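Local coordinates for RNA-dependent RNA Polymerase (Bombyx mori cytoplasmic polyhedrosis virus, PDB 6TZ0), which catalyses RNA-templated RNA synthesis, transcribing the viral double-stranded genome into plus strands and copying packaged plus strands into minus strands, at residues A[147-159]-A[775-788]. Numbering follows the deposited sequence.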
loop_
_atom_site.group_PDB
_atom_site.type_symbol
_atom_site.label_atom_id
_atom_site.label_comp_id
_atom_site.label_asym_id
_atom_site.label_seq_id
_atom_site.Cartn_x
_atom_site.Cartn_y
_atom_site.Cartn_z
ATOM N N ARG A 147 9.434 25.669 20.421
ATOM C CA ARG A 147 8.258 26.502 20.187
ATOM C C ARG A 147 6.972 25.729 20.445
ATOM O O ARG A 147 5.999 26.285 20.966
ATOM C CB ARG A 147 8.284 27.039 18.763
ATOM C CG ARG A 147 9.416 27.993 18.521
ATOM C CD ARG A 147 9.421 28.489 17.105
ATOM N NE ARG A 147 10.558 29.362 16.863
ATOM C CZ ARG A 147 10.866 29.872 15.680
ATOM N NH1 ARG A 147 11.924 30.660 15.555
ATOM N NH2 ARG A 147 10.119 29.591 14.622
ATOM N N GLU A 148 6.961 24.437 20.110
ATOM C CA GLU A 148 5.799 23.606 20.397
ATOM C C GLU A 148 5.637 23.381 21.895
ATOM O O GLU A 148 4.510 23.407 22.416
ATOM C CB GLU A 148 5.919 22.282 19.649
ATOM C CG GLU A 148 5.904 22.448 18.140
ATOM C CD GLU A 148 5.980 21.134 17.401
ATOM O OE1 GLU A 148 6.154 20.089 18.056
ATOM O OE2 GLU A 148 5.870 21.142 16.161
ATOM N N LEU A 149 6.752 23.194 22.610
ATOM C CA LEU A 149 6.677 23.090 24.063
ATOM C C LEU A 149 6.240 24.413 24.694
ATOM O O LEU A 149 5.487 24.416 25.676
ATOM C CB LEU A 149 8.023 22.626 24.621
ATOM C CG LEU A 149 8.066 22.326 26.120
ATOM C CD1 LEU A 149 7.118 21.198 26.455
ATOM C CD2 LEU A 149 9.462 21.988 26.574
ATOM N N CYS A 150 6.671 25.544 24.119
ATOM C CA CYS A 150 6.198 26.851 24.569
ATOM C C CYS A 150 4.704 27.017 24.344
ATOM O O CYS A 150 4.016 27.616 25.174
ATOM C CB CYS A 150 6.957 27.979 23.867
ATOM S SG CYS A 150 8.632 28.270 24.442
ATOM N N ALA A 151 4.182 26.474 23.239
ATOM C CA ALA A 151 2.746 26.545 22.980
ATOM C C ALA A 151 1.951 25.744 24.004
ATOM O O ALA A 151 0.932 26.229 24.519
ATOM C CB ALA A 151 2.444 26.059 21.566
ATOM N N VAL A 152 2.428 24.540 24.339
ATOM C CA VAL A 152 1.741 23.704 25.327
ATOM C C VAL A 152 1.766 24.356 26.711
ATOM O O VAL A 152 0.734 24.442 27.396
ATOM C CB VAL A 152 2.356 22.293 25.359
ATOM C CG1 VAL A 152 1.741 21.461 26.457
ATOM C CG2 VAL A 152 2.143 21.608 24.044
ATOM N N ILE A 153 2.933 24.860 27.121
ATOM C CA ILE A 153 3.071 25.463 28.447
ATOM C C ILE A 153 2.291 26.776 28.540
ATOM O O ILE A 153 1.669 27.066 29.570
ATOM C CB ILE A 153 4.566 25.635 28.784
ATOM C CG1 ILE A 153 5.244 24.269 28.903
ATOM C CG2 ILE A 153 4.778 26.418 30.050
ATOM C CD1 ILE A 153 4.674 23.390 29.978
ATOM N N ALA A 154 2.256 27.553 27.450
ATOM C CA ALA A 154 1.476 28.788 27.417
ATOM C C ALA A 154 -0.017 28.518 27.530
ATOM O O ALA A 154 -0.732 29.239 28.241
ATOM C CB ALA A 154 1.767 29.547 26.130
ATOM N N SER A 155 -0.498 27.477 26.841
ATOM C CA SER A 155 -1.909 27.116 26.932
ATOM C C SER A 155 -2.280 26.665 28.338
ATOM O O SER A 155 -3.329 27.062 28.864
ATOM C CB SER A 155 -2.231 26.022 25.922
ATOM O OG SER A 155 -1.573 24.827 26.285
ATOM N N LEU A 156 -1.418 25.857 28.969
ATOM C CA LEU A 156 -1.674 25.417 30.340
ATOM C C LEU A 156 -1.661 26.583 31.325
ATOM O O LEU A 156 -2.472 26.618 32.261
ATOM C CB LEU A 156 -0.647 24.367 30.743
ATOM C CG LEU A 156 -0.722 22.956 30.182
ATOM C CD1 LEU A 156 0.610 22.298 30.325
ATOM C CD2 LEU A 156 -1.721 22.178 30.990
ATOM N N ASP A 157 -0.765 27.554 31.116
ATOM C CA ASP A 157 -0.690 28.709 32.008
ATOM C C ASP A 157 -1.928 29.584 31.894
ATOM O O ASP A 157 -2.459 30.051 32.905
ATOM C CB ASP A 157 0.551 29.548 31.711
ATOM C CG ASP A 157 1.825 28.870 32.123
ATOM O OD1 ASP A 157 1.779 28.003 33.013
ATOM O OD2 ASP A 157 2.883 29.235 31.576
ATOM N N VAL A 158 -2.395 29.827 30.669
ATOM C CA VAL A 158 -3.555 30.699 30.498
ATOM C C VAL A 158 -4.831 29.998 30.959
ATOM O O VAL A 158 -5.729 30.633 31.527
ATOM C CB VAL A 158 -3.630 31.188 29.040
ATOM C CG1 VAL A 158 -4.889 31.983 28.762
ATOM C CG2 VAL A 158 -2.437 32.054 28.763
ATOM N N TRP A 159 -4.909 28.673 30.792
ATOM C CA TRP A 159 -6.095 27.965 31.263
ATOM C C TRP A 159 -6.153 27.919 32.786
ATOM O O TRP A 159 -7.179 28.264 33.382
ATOM C CB TRP A 159 -6.141 26.549 30.702
ATOM C CG TRP A 159 -7.427 25.826 31.014
ATOM C CD1 TRP A 159 -7.682 25.040 32.097
ATOM C CD2 TRP A 159 -8.610 25.787 30.208
ATOM N NE1 TRP A 159 -8.955 24.548 32.037
ATOM C CE2 TRP A 159 -9.547 24.987 30.884
ATOM C CE3 TRP A 159 -8.974 26.364 28.990
ATOM C CZ2 TRP A 159 -10.819 24.746 30.382
ATOM C CZ3 TRP A 159 -10.233 26.123 28.495
ATOM C CH2 TRP A 159 -11.140 25.322 29.187
ATOM N N GLU A 775 -12.887 22.492 24.864
ATOM C CA GLU A 775 -12.585 23.916 24.981
ATOM C C GLU A 775 -11.101 24.155 25.252
ATOM O O GLU A 775 -10.496 25.078 24.685
ATOM C CB GLU A 775 -13.453 24.529 26.080
ATOM C CG GLU A 775 -13.251 26.016 26.284
ATOM C CD GLU A 775 -13.708 26.847 25.102
ATOM O OE1 GLU A 775 -14.642 26.421 24.387
ATOM O OE2 GLU A 775 -13.125 27.929 24.881
ATOM N N GLY A 776 -10.495 23.329 26.109
ATOM C CA GLY A 776 -9.058 23.401 26.308
ATOM C C GLY A 776 -8.281 23.013 25.069
ATOM O O GLY A 776 -7.194 23.538 24.820
ATOM N N LEU A 777 -8.845 22.124 24.260
ATOM C CA LEU A 777 -8.260 21.802 22.969
ATOM C C LEU A 777 -8.363 22.979 22.002
ATOM O O LEU A 777 -7.465 23.189 21.175
ATOM C CB LEU A 777 -8.939 20.543 22.436
ATOM C CG LEU A 777 -8.568 19.861 21.132
ATOM C CD1 LEU A 777 -8.615 18.380 21.343
ATOM C CD2 LEU A 777 -9.620 20.218 20.138
ATOM N N LYS A 778 -9.427 23.782 22.117
ATOM C CA LYS A 778 -9.510 25.002 21.317
ATOM C C LYS A 778 -8.451 26.012 21.744
ATOM O O LYS A 778 -7.834 26.676 20.900
ATOM C CB LYS A 778 -10.907 25.620 21.406
ATOM C CG LYS A 778 -11.104 26.792 20.445
ATOM C CD LYS A 778 -12.566 27.182 20.285
ATOM C CE LYS A 778 -13.074 28.070 21.401
ATOM N NZ LYS A 778 -12.561 29.452 21.236
ATOM N N MET A 779 -8.208 26.121 23.051
ATOM C CA MET A 779 -7.162 27.024 23.528
ATOM C C MET A 779 -5.774 26.546 23.110
ATOM O O MET A 779 -4.908 27.359 22.756
ATOM C CB MET A 779 -7.248 27.177 25.044
ATOM C CG MET A 779 -6.309 28.223 25.601
ATOM S SD MET A 779 -6.570 28.545 27.342
ATOM C CE MET A 779 -8.103 29.454 27.254
ATOM N N LEU A 780 -5.560 25.229 23.112
ATOM C CA LEU A 780 -4.279 24.667 22.700
ATOM C C LEU A 780 -4.014 24.910 21.220
ATOM O O LEU A 780 -2.891 25.260 20.834
ATOM C CB LEU A 780 -4.258 23.175 23.013
ATOM C CG LEU A 780 -2.976 22.412 22.734
ATOM C CD1 LEU A 780 -1.864 22.968 23.582
ATOM C CD2 LEU A 780 -3.201 20.967 23.052
ATOM N N GLY A 781 -5.038 24.749 20.381
ATOM C CA GLY A 781 -4.886 25.075 18.973
ATOM C C GLY A 781 -4.683 26.555 18.710
ATOM O O GLY A 781 -3.931 26.927 17.800
ATOM N N PHE A 782 -5.334 27.418 19.501
ATOM C CA PHE A 782 -5.096 28.855 19.386
ATOM C C PHE A 782 -3.657 29.217 19.720
ATOM O O PHE A 782 -3.045 30.036 19.029
ATOM C CB PHE A 782 -6.048 29.633 20.292
ATOM C CG PHE A 782 -5.727 31.100 20.390
ATOM C CD1 PHE A 782 -5.969 31.954 19.329
ATOM C CD2 PHE A 782 -5.191 31.625 21.555
ATOM C CE1 PHE A 782 -5.672 33.301 19.429
ATOM C CE2 PHE A 782 -4.894 32.962 21.657
ATOM C CZ PHE A 782 -5.136 33.803 20.593
ATOM N N PHE A 783 -3.088 28.606 20.759
ATOM C CA PHE A 783 -1.709 28.952 21.091
ATOM C C PHE A 783 -0.698 28.310 20.153
ATOM O O PHE A 783 0.371 28.890 19.926
ATOM C CB PHE A 783 -1.392 28.612 22.538
ATOM C CG PHE A 783 -1.886 29.636 23.494
ATOM C CD1 PHE A 783 -1.276 30.872 23.552
ATOM C CD2 PHE A 783 -2.942 29.373 24.339
ATOM C CE1 PHE A 783 -1.719 31.831 24.421
ATOM C CE2 PHE A 783 -3.382 30.330 25.218
ATOM C CZ PHE A 783 -2.769 31.559 25.252
ATOM N N CYS A 784 -1.002 27.149 19.568
ATOM C CA CYS A 784 -0.052 26.620 18.595
ATOM C C CYS A 784 -0.167 27.347 17.263
ATOM O O CYS A 784 0.741 27.259 16.433
ATOM C CB CYS A 784 -0.231 25.117 18.392
ATOM S SG CYS A 784 -1.635 24.642 17.405
ATOM N N GLY A 785 -1.272 28.058 17.030
ATOM C CA GLY A 785 -1.299 28.987 15.915
ATOM C C GLY A 785 -0.661 30.323 16.239
ATOM O O GLY A 785 -0.109 30.984 15.356
ATOM N N ALA A 786 -0.720 30.739 17.504
ATOM C CA ALA A 786 -0.178 32.027 17.917
ATOM C C ALA A 786 1.327 32.009 18.124
ATOM O O ALA A 786 1.961 33.065 18.037
ATOM C CB ALA A 786 -0.845 32.487 19.213
ATOM N N ILE A 787 1.906 30.844 18.380
ATOM C CA ILE A 787 3.349 30.778 18.564
ATOM C C ILE A 787 4.080 30.075 17.417
ATOM O O ILE A 787 5.002 30.630 16.826
ATOM C CB ILE A 787 3.686 30.110 19.909
ATOM C CG1 ILE A 787 3.287 31.033 21.059
ATOM C CG2 ILE A 787 5.161 29.762 19.988
ATOM C CD1 ILE A 787 3.061 30.319 22.369
ATOM N N CYS A 788 3.651 28.860 17.100
ATOM C CA CYS A 788 4.260 28.051 16.043
ATOM C C CYS A 788 4.145 28.531 14.594
ATOM O O CYS A 788 5.099 28.420 13.832
ATOM C CB CYS A 788 3.777 26.602 16.146
ATOM S SG CYS A 788 4.148 25.833 17.735
#
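Phe783 enters a hole on helix 147-159 lined by Ala151, Ala154, Ser155 and Val158, a knob-into-hole fit between helices running roughly antiparallel, their axes 8.5 Å apart at 137°. Its flat, apolar ring spans the hole. Followed outward, its CB lies 3.9 Å from Ala151 O. With CG anti to the carbonyl carbon (chi1 -80°), the ring reaches over Ser155 toward Val158: CD2 meets Ser155 CA at 3.6 Å, CE2 packs on Val158 CB, and CZ ends 3.6 Å from Val158 CG2. One ring face receives Ala154 O toward its rim; Phe782 CD2 covers the other. Ala151, Ala154 and Ser155 are suitably small, while Val158 supplies a branched wall at the ring tip. The single methyl of Ala151 lets the backbones approach, its CB touching Cys784 CA. Ser155 OG, beside Leu780 CD1, donates to Val152 O (2.6 Å), satisfying the hydroxyl in a buried, apolar interface. At one end Gly776, lacking a side chain, lets the indole of Trp159 come down on its CA, a CH-pi contact, and Met779 SD reaches the ring edge, 3.6 Å from Trp159 CE3, a Met-aromatic contact. At the other, Ile787 CD1 packs against Ala151 CA and Ala154 CB. This helix-helix packing ties the N-terminal region to helix 774-786, beside the ATP-binding residues Arg147 and Arg791, though no ATP is bound to this chain here.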